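Local coordinates for uncharacterized protein (Bacteroides fragilis, PDB 4FR9) that is of unknown function but belongs to a putative beta-lactamase-inhibitor-like, PepSY-like family, at residues W60-P74 with D93-F107. Numbering follows the deposited sequence. Where two conformers were deposited one is given.
Sequences WLMTETELNSINNLP and DVVILEYPNEPSTEF
The indole of Trp60 lies against the start of the turn after strand 93-98, where Pro100 CD sits over one face of its six-membered ring, 4.2 Å from the centroid, and CH2 reaches the carbonyl carbon of Tyr99. With CG anti to the backbone N (chi1 173°), the ring folds along its own strand; NE1 donates to Thr63 OG1 at 2.8 Å, and that hydroxyl is also hydrogen-bonded to Tyr24 OH. Nearby, Met62 and Tyr99 run alongside each other: the selenomethionine chain bends at chi3 (74°), and SE comes obliquely to the ring, 3.5 Å from CE2, a Met-aromatic contact. In the conformer given for Glu106, its OE1 accepts from the Tyr99 hydroxyl across the hairpin 93-107, and Arg143 makes a cation-pi contact with the Tyr99 ring. Strands 60-67 and 93-98 are antiparallel neighbours in the middle of the seven-stranded, sequentially ordered meander of this BLIP-like chain. Paired backbone bonds join Thr63 to Glu98 and Thr65 to Ile96; Thr65 N to Ile96 O measures 2.8 Å. On the Thr63 and Thr65 face, one water lies within hydrogen-bonding distance of Thr65 OG1 (2.7 Å), Glu98 OE1 and the Thr63 carbonyl oxygen, linking the Thr65 side chain and the Thr63 carbonyl to the Glu98 carboxylate. The opposite face carries Glu64, whose extended chain runs beside Leu97, so that CB and CG both rest on CD2. Back on the threonine face, Leu67 CD1 touches Ile96 CG1 in the conformer given. Past the strand, the chain turns back over the sheet: Leu73 CD2 touches both Val94 CG1 and Phe107 CD1, while Pro74, the N-cap residue of helix 75-83, lays CD over the Phe107 face, 3.8 Å from the centroid. Ile70 CG2 meets Val94 CG2, with Leu78 and Phe81 of that helix also touching the isoleucine.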
loop_
_atom_site.group_PDB
_atom_site.type_symbol
_atom_site.label_atom_id
_atom_site.label_comp_id
_atom_site.label_asym_id
_atom_site.label_seq_id
_atom_site.Cartn_x
_atom_site.Cartn_y
_atom_site.Cartn_z
ATOM N N TRP A 60 11.587 -8.174 2.815
ATOM C CA TRP A 60 10.458 -7.435 2.279
ATOM C C TRP A 60 9.200 -7.753 3.072
ATOM O O TRP A 60 8.862 -8.934 3.273
ATOM C CB TRP A 60 10.233 -7.789 0.808
ATOM C CG TRP A 60 8.996 -7.189 0.256
ATOM C CD1 TRP A 60 8.747 -5.871 0.029
ATOM C CD2 TRP A 60 7.810 -7.882 -0.127
ATOM N NE1 TRP A 60 7.472 -5.682 -0.481
ATOM C CE2 TRP A 60 6.882 -6.916 -0.577
ATOM C CE3 TRP A 60 7.428 -9.232 -0.136
ATOM C CZ2 TRP A 60 5.610 -7.263 -1.039
ATOM C CZ3 TRP A 60 6.177 -9.549 -0.613
ATOM C CH2 TRP A 60 5.281 -8.583 -1.015
ATOM N N LEU A 61 8.481 -6.702 3.506
ATOM C CA LEU A 61 7.287 -6.888 4.280
ATOM C C LEU A 61 6.010 -6.372 3.627
ATOM O O LEU A 61 4.933 -6.831 3.998
ATOM C CB LEU A 61 7.427 -6.226 5.650
ATOM C CG LEU A 61 8.564 -6.791 6.517
ATOM C CD1 LEU A 61 8.566 -6.029 7.852
ATOM C CD2 LEU A 61 8.474 -8.279 6.738
HETATM N N MSE A 62 6.096 -5.400 2.741
HETATM C CA MSE A 62 4.888 -4.834 2.128
HETATM C C MSE A 62 5.262 -3.917 0.993
HETATM O O MSE A 62 6.247 -3.218 1.067
HETATM C CB MSE A 62 4.087 -4.043 3.167
HETATM C CG MSE A 62 2.656 -3.691 2.666
HETATM SE SE MSE A 62 1.636 -2.771 4.040
HETATM C CE MSE A 62 2.498 -1.098 3.941
ATOM N N THR A 63 4.398 -3.862 -0.022
ATOM C CA THR A 63 4.429 -2.807 -1.020
ATOM C C THR A 63 3.060 -2.169 -1.092
ATOM O O THR A 63 2.065 -2.895 -1.258
ATOM C CB THR A 63 4.836 -3.349 -2.406
ATOM O OG1 THR A 63 6.138 -3.939 -2.280
ATOM C CG2 THR A 63 4.843 -2.274 -3.458
ATOM N N GLU A 64 3.005 -0.849 -1.050
ATOM C CA GLU A 64 1.807 -0.092 -1.351
ATOM C C GLU A 64 1.984 0.579 -2.702
ATOM O O GLU A 64 2.967 1.292 -2.911
ATOM C CB GLU A 64 1.589 0.984 -0.283
ATOM C CG GLU A 64 0.383 1.829 -0.576
ATOM C CD GLU A 64 0.035 2.831 0.499
ATOM O OE1 GLU A 64 0.444 2.662 1.673
ATOM O OE2 GLU A 64 -0.730 3.785 0.193
ATOM N N THR A 65 1.020 0.343 -3.603
ATOM C CA THR A 65 1.018 0.931 -4.937
ATOM C C THR A 65 -0.153 1.881 -5.071
ATOM O O THR A 65 -1.299 1.497 -4.804
ATOM C CB THR A 65 0.923 -0.151 -6.001
ATOM O OG1 THR A 65 2.042 -1.039 -5.864
ATOM C CG2 THR A 65 0.905 0.451 -7.398
ATOM N N GLU A 66 0.112 3.102 -5.511
ATOM C CA GLU A 66 -0.941 4.052 -5.752
ATOM C C GLU A 66 -1.658 3.759 -7.086
ATOM O O GLU A 66 -1.014 3.567 -8.107
ATOM C CB GLU A 66 -0.350 5.461 -5.750
ATOM C CG GLU A 66 -1.352 6.550 -5.924
ATOM C CD GLU A 66 -2.332 6.589 -4.787
ATOM O OE1 GLU A 66 -1.915 6.857 -3.634
ATOM O OE2 GLU A 66 -3.517 6.335 -5.044
ATOM N N LEU A 67 -2.988 3.688 -7.039
ATOM C CA LEU A 67 -3.813 3.536 -8.241
ATOM C C LEU A 67 -4.551 4.871 -8.475
ATOM O O LEU A 67 -4.716 5.677 -7.589
ATOM C CB LEU A 67 -4.785 2.370 -8.079
ATOM C CG LEU A 67 -4.134 0.986 -8.012
ATOM C CD1 LEU A 67 -5.215 -0.109 -7.903
ATOM C CD2 LEU A 67 -3.121 0.678 -9.141
ATOM N N ASN A 68 -4.951 5.132 -9.699
ATOM C CA ASN A 68 -5.447 6.520 -10.013
ATOM C C ASN A 68 -6.950 6.668 -9.643
ATOM O O ASN A 68 -7.459 7.750 -9.313
ATOM C CB ASN A 68 -5.226 6.901 -11.497
ATOM C CG ASN A 68 -3.748 6.859 -11.929
ATOM O OD1 ASN A 68 -2.841 7.126 -11.125
ATOM N ND2 ASN A 68 -3.511 6.543 -13.216
ATOM N N SER A 69 -7.660 5.545 -9.628
ATOM C CA SER A 69 -9.129 5.577 -9.583
ATOM C C SER A 69 -9.627 4.160 -9.444
ATOM O O SER A 69 -8.876 3.210 -9.649
ATOM C CB SER A 69 -9.727 6.272 -10.801
ATOM O OG SER A 69 -10.110 5.413 -11.850
ATOM N N ILE A 70 -10.916 4.038 -9.150
ATOM C CA ILE A 70 -11.543 2.715 -9.113
ATOM C C ILE A 70 -11.458 1.985 -10.444
ATOM O O ILE A 70 -11.546 0.759 -10.467
ATOM C CB ILE A 70 -12.965 2.725 -8.535
ATOM C CG1 ILE A 70 -13.934 3.534 -9.413
ATOM C CG2 ILE A 70 -12.943 3.152 -7.052
ATOM C CD1 ILE A 70 -15.376 3.425 -8.926
ATOM N N ASN A 71 -11.312 2.708 -11.569
ATOM C CA ASN A 71 -11.189 2.026 -12.827
ATOM C C ASN A 71 -9.887 1.277 -12.995
ATOM O O ASN A 71 -9.727 0.520 -13.926
ATOM C CB ASN A 71 -11.348 3.000 -13.995
ATOM C CG ASN A 71 -12.748 3.450 -14.181
ATOM O OD1 ASN A 71 -13.690 2.938 -13.545
ATOM N ND2 ASN A 71 -12.927 4.341 -15.154
ATOM N N ASN A 72 -8.941 1.459 -12.070
ATOM C CA ASN A 72 -7.716 0.666 -12.075
ATOM C C ASN A 72 -7.821 -0.610 -11.256
ATOM O O ASN A 72 -6.860 -1.361 -11.184
ATOM C CB ASN A 72 -6.545 1.507 -11.576
ATOM C CG ASN A 72 -6.265 2.684 -12.476
ATOM O OD1 ASN A 72 -6.115 3.806 -11.990
ATOM N ND2 ASN A 72 -6.210 2.438 -13.776
ATOM N N LEU A 73 -8.971 -0.841 -10.622
ATOM C CA LEU A 73 -9.198 -2.078 -9.875
ATOM C C LEU A 73 -9.479 -3.206 -10.847
ATOM O O LEU A 73 -10.076 -2.981 -11.908
ATOM C CB LEU A 73 -10.381 -1.920 -8.949
ATOM C CG LEU A 73 -10.215 -0.906 -7.836
ATOM C CD1 LEU A 73 -11.542 -0.631 -7.130
ATOM C CD2 LEU A 73 -9.110 -1.373 -6.873
ATOM N N PRO A 74 -9.109 -4.444 -10.483
ATOM C CA PRO A 74 -9.476 -5.593 -11.326
ATOM C C PRO A 74 -11.000 -5.735 -11.383
ATOM O O PRO A 74 -11.710 -5.303 -10.459
ATOM C CB PRO A 74 -8.835 -6.799 -10.629
ATOM C CG PRO A 74 -8.264 -6.320 -9.395
ATOM C CD PRO A 74 -8.312 -4.829 -9.330
ATOM N N ASP A 93 -9.200 7.757 -2.365
ATOM C CA ASP A 93 -7.978 7.145 -2.850
ATOM C C ASP A 93 -8.208 5.671 -3.095
ATOM O O ASP A 93 -9.180 5.076 -2.622
ATOM C CB ASP A 93 -6.786 7.325 -1.903
ATOM C CG ASP A 93 -5.439 7.189 -2.615
ATOM O OD1 ASP A 93 -5.409 7.055 -3.867
ATOM O OD2 ASP A 93 -4.398 7.246 -1.920
ATOM N N VAL A 94 -7.318 5.115 -3.900
ATOM C CA VAL A 94 -7.321 3.708 -4.268
ATOM C C VAL A 94 -5.887 3.224 -4.295
ATOM O O VAL A 94 -5.071 3.816 -5.002
ATOM C CB VAL A 94 -7.980 3.478 -5.639
ATOM C CG1 VAL A 94 -8.073 2.004 -5.907
ATOM C CG2 VAL A 94 -9.370 4.139 -5.719
ATOM N N VAL A 95 -5.579 2.176 -3.544
ATOM C CA VAL A 95 -4.226 1.621 -3.502
ATOM C C VAL A 95 -4.285 0.108 -3.512
ATOM O O VAL A 95 -5.323 -0.488 -3.211
ATOM C CB VAL A 95 -3.380 2.136 -2.298
ATOM C CG1 VAL A 95 -3.349 3.677 -2.250
ATOM C CG2 VAL A 95 -3.895 1.580 -0.991
ATOM N N ILE A 96 -3.144 -0.505 -3.788
ATOM C CA ILE A 96 -2.914 -1.927 -3.623
ATOM C C ILE A 96 -1.900 -2.139 -2.508
ATOM O O ILE A 96 -0.887 -1.428 -2.467
ATOM C CB ILE A 96 -2.286 -2.618 -4.835
ATOM C CG1 ILE A 96 -2.903 -2.100 -6.125
ATOM C CG2 ILE A 96 -2.501 -4.163 -4.721
ATOM C CD1 ILE A 96 -2.328 -2.754 -7.376
ATOM N N LEU A 97 -2.163 -3.080 -1.595
ATOM C CA LEU A 97 -1.217 -3.537 -0.598
ATOM C C LEU A 97 -0.874 -4.969 -0.893
ATOM O O LEU A 97 -1.753 -5.803 -1.055
ATOM C CB LEU A 97 -1.791 -3.390 0.802
ATOM C CG LEU A 97 -2.198 -1.973 1.217
ATOM C CD1 LEU A 97 -2.918 -1.958 2.568
ATOM C CD2 LEU A 97 -1.027 -1.010 1.198
ATOM N N GLU A 98 0.428 -5.259 -0.999
ATOM C CA GLU A 98 0.914 -6.586 -1.231
ATOM C C GLU A 98 1.848 -7.003 -0.115
ATOM O O GLU A 98 2.602 -6.182 0.399
ATOM C CB GLU A 98 1.635 -6.660 -2.568
ATOM C CG GLU A 98 0.728 -6.483 -3.766
ATOM C CD GLU A 98 1.489 -6.425 -5.047
ATOM O OE1 GLU A 98 2.071 -5.368 -5.327
ATOM O OE2 GLU A 98 1.507 -7.467 -5.752
ATOM N N TYR A 99 1.781 -8.279 0.260
ATOM C CA TYR A 99 2.464 -8.822 1.417
ATOM C C TYR A 99 3.074 -10.173 1.096
ATOM O O TYR A 99 2.629 -10.875 0.179
ATOM C CB TYR A 99 1.459 -9.065 2.516
ATOM C CG TYR A 99 0.621 -7.883 2.912
ATOM C CD1 TYR A 99 -0.595 -7.627 2.292
ATOM C CD2 TYR A 99 1.011 -7.029 3.926
ATOM C CE1 TYR A 99 -1.375 -6.576 2.684
ATOM C CE2 TYR A 99 0.224 -5.972 4.314
ATOM C CZ TYR A 99 -0.996 -5.763 3.723
ATOM O OH TYR A 99 -1.821 -4.755 4.150
ATOM N N PRO A 100 4.039 -10.600 1.919
ATOM C CA PRO A 100 4.634 -11.917 1.751
ATOM C C PRO A 100 3.820 -13.094 2.316
ATOM O O PRO A 100 4.251 -14.244 2.182
ATOM C CB PRO A 100 5.989 -11.806 2.499
ATOM C CG PRO A 100 5.743 -10.773 3.532
ATOM C CD PRO A 100 4.806 -9.770 2.877
ATOM N N ASN A 101 2.725 -12.812 2.995
ATOM C CA ASN A 101 1.847 -13.837 3.511
ATOM C C ASN A 101 0.411 -13.567 3.090
ATOM O O ASN A 101 0.081 -12.522 2.547
ATOM C CB ASN A 101 1.948 -13.963 5.051
ATOM C CG ASN A 101 1.406 -12.763 5.811
ATOM O OD1 ASN A 101 1.456 -11.651 5.339
ATOM N ND2 ASN A 101 0.989 -12.993 7.073
ATOM N N GLU A 102 -0.444 -14.550 3.313
ATOM C CA GLU A 102 -1.826 -14.478 2.846
ATOM C C GLU A 102 -2.745 -13.732 3.799
ATOM O O GLU A 102 -2.616 -13.839 5.024
ATOM C CB GLU A 102 -2.374 -15.904 2.619
ATOM C CG GLU A 102 -1.689 -16.566 1.460
ATOM C CD GLU A 102 -1.882 -15.828 0.156
ATOM O OE1 GLU A 102 -2.973 -15.250 -0.078
ATOM O OE2 GLU A 102 -0.916 -15.804 -0.614
ATOM N N PRO A 103 -3.751 -13.012 3.257
ATOM C CA PRO A 103 -3.978 -12.756 1.810
ATOM C C PRO A 103 -2.909 -11.832 1.267
ATOM O O PRO A 103 -2.606 -10.786 1.879
ATOM C CB PRO A 103 -5.332 -12.044 1.760
ATOM C CG PRO A 103 -5.864 -12.025 3.131
ATOM C CD PRO A 103 -4.805 -12.433 4.104
ATOM N N SER A 104 -2.328 -12.208 0.153
ATOM C CA SER A 104 -1.159 -11.524 -0.309
ATOM C C SER A 104 -1.362 -10.243 -1.078
ATOM O O SER A 104 -0.417 -9.498 -1.269
ATOM C CB SER A 104 -0.255 -12.445 -1.057
ATOM O OG SER A 104 -0.949 -13.091 -2.061
ATOM N N THR A 105 -2.594 -9.999 -1.478
ATOM C CA THR A 105 -2.975 -8.763 -2.114
ATOM C C THR A 105 -4.262 -8.262 -1.460
ATOM O O THR A 105 -5.219 -9.032 -1.310
ATOM C CB THR A 105 -3.195 -8.962 -3.603
ATOM O OG1 THR A 105 -2.028 -9.504 -4.197
ATOM C CG2 THR A 105 -3.516 -7.668 -4.327
ATOM N N GLU A 106 -4.304 -6.981 -1.126
ATOM C CA GLU A 106 -5.518 -6.261 -0.657
ATOM C C GLU A 106 -5.650 -5.030 -1.542
ATOM O O GLU A 106 -4.673 -4.307 -1.720
ATOM C CB GLU A 106 -5.387 -5.729 0.789
ATOM C CG GLU A 106 -5.372 -6.808 1.897
ATOM C CD GLU A 106 -4.833 -6.342 3.229
ATOM O OE1 GLU A 106 -4.307 -5.225 3.330
ATOM O OE2 GLU A 106 -4.931 -7.162 4.173
ATOM N N PHE A 107 -6.830 -4.753 -2.051
ATOM C CA PHE A 107 -7.131 -3.486 -2.732
ATOM C C PHE A 107 -7.892 -2.618 -1.745
ATOM O O PHE A 107 -8.908 -3.055 -1.198
ATOM C CB PHE A 107 -7.974 -3.747 -3.963
ATOM C CG PHE A 107 -7.241 -4.475 -5.015
ATOM C CD1 PHE A 107 -6.470 -3.764 -5.951
ATOM C CD2 PHE A 107 -7.249 -5.838 -5.085
ATOM C CE1 PHE A 107 -5.742 -4.425 -6.902
ATOM C CE2 PHE A 107 -6.502 -6.512 -6.063
ATOM C CZ PHE A 107 -5.766 -5.791 -6.966
HETATM O O HOH W 1 1.389 -2.993 -4.151
#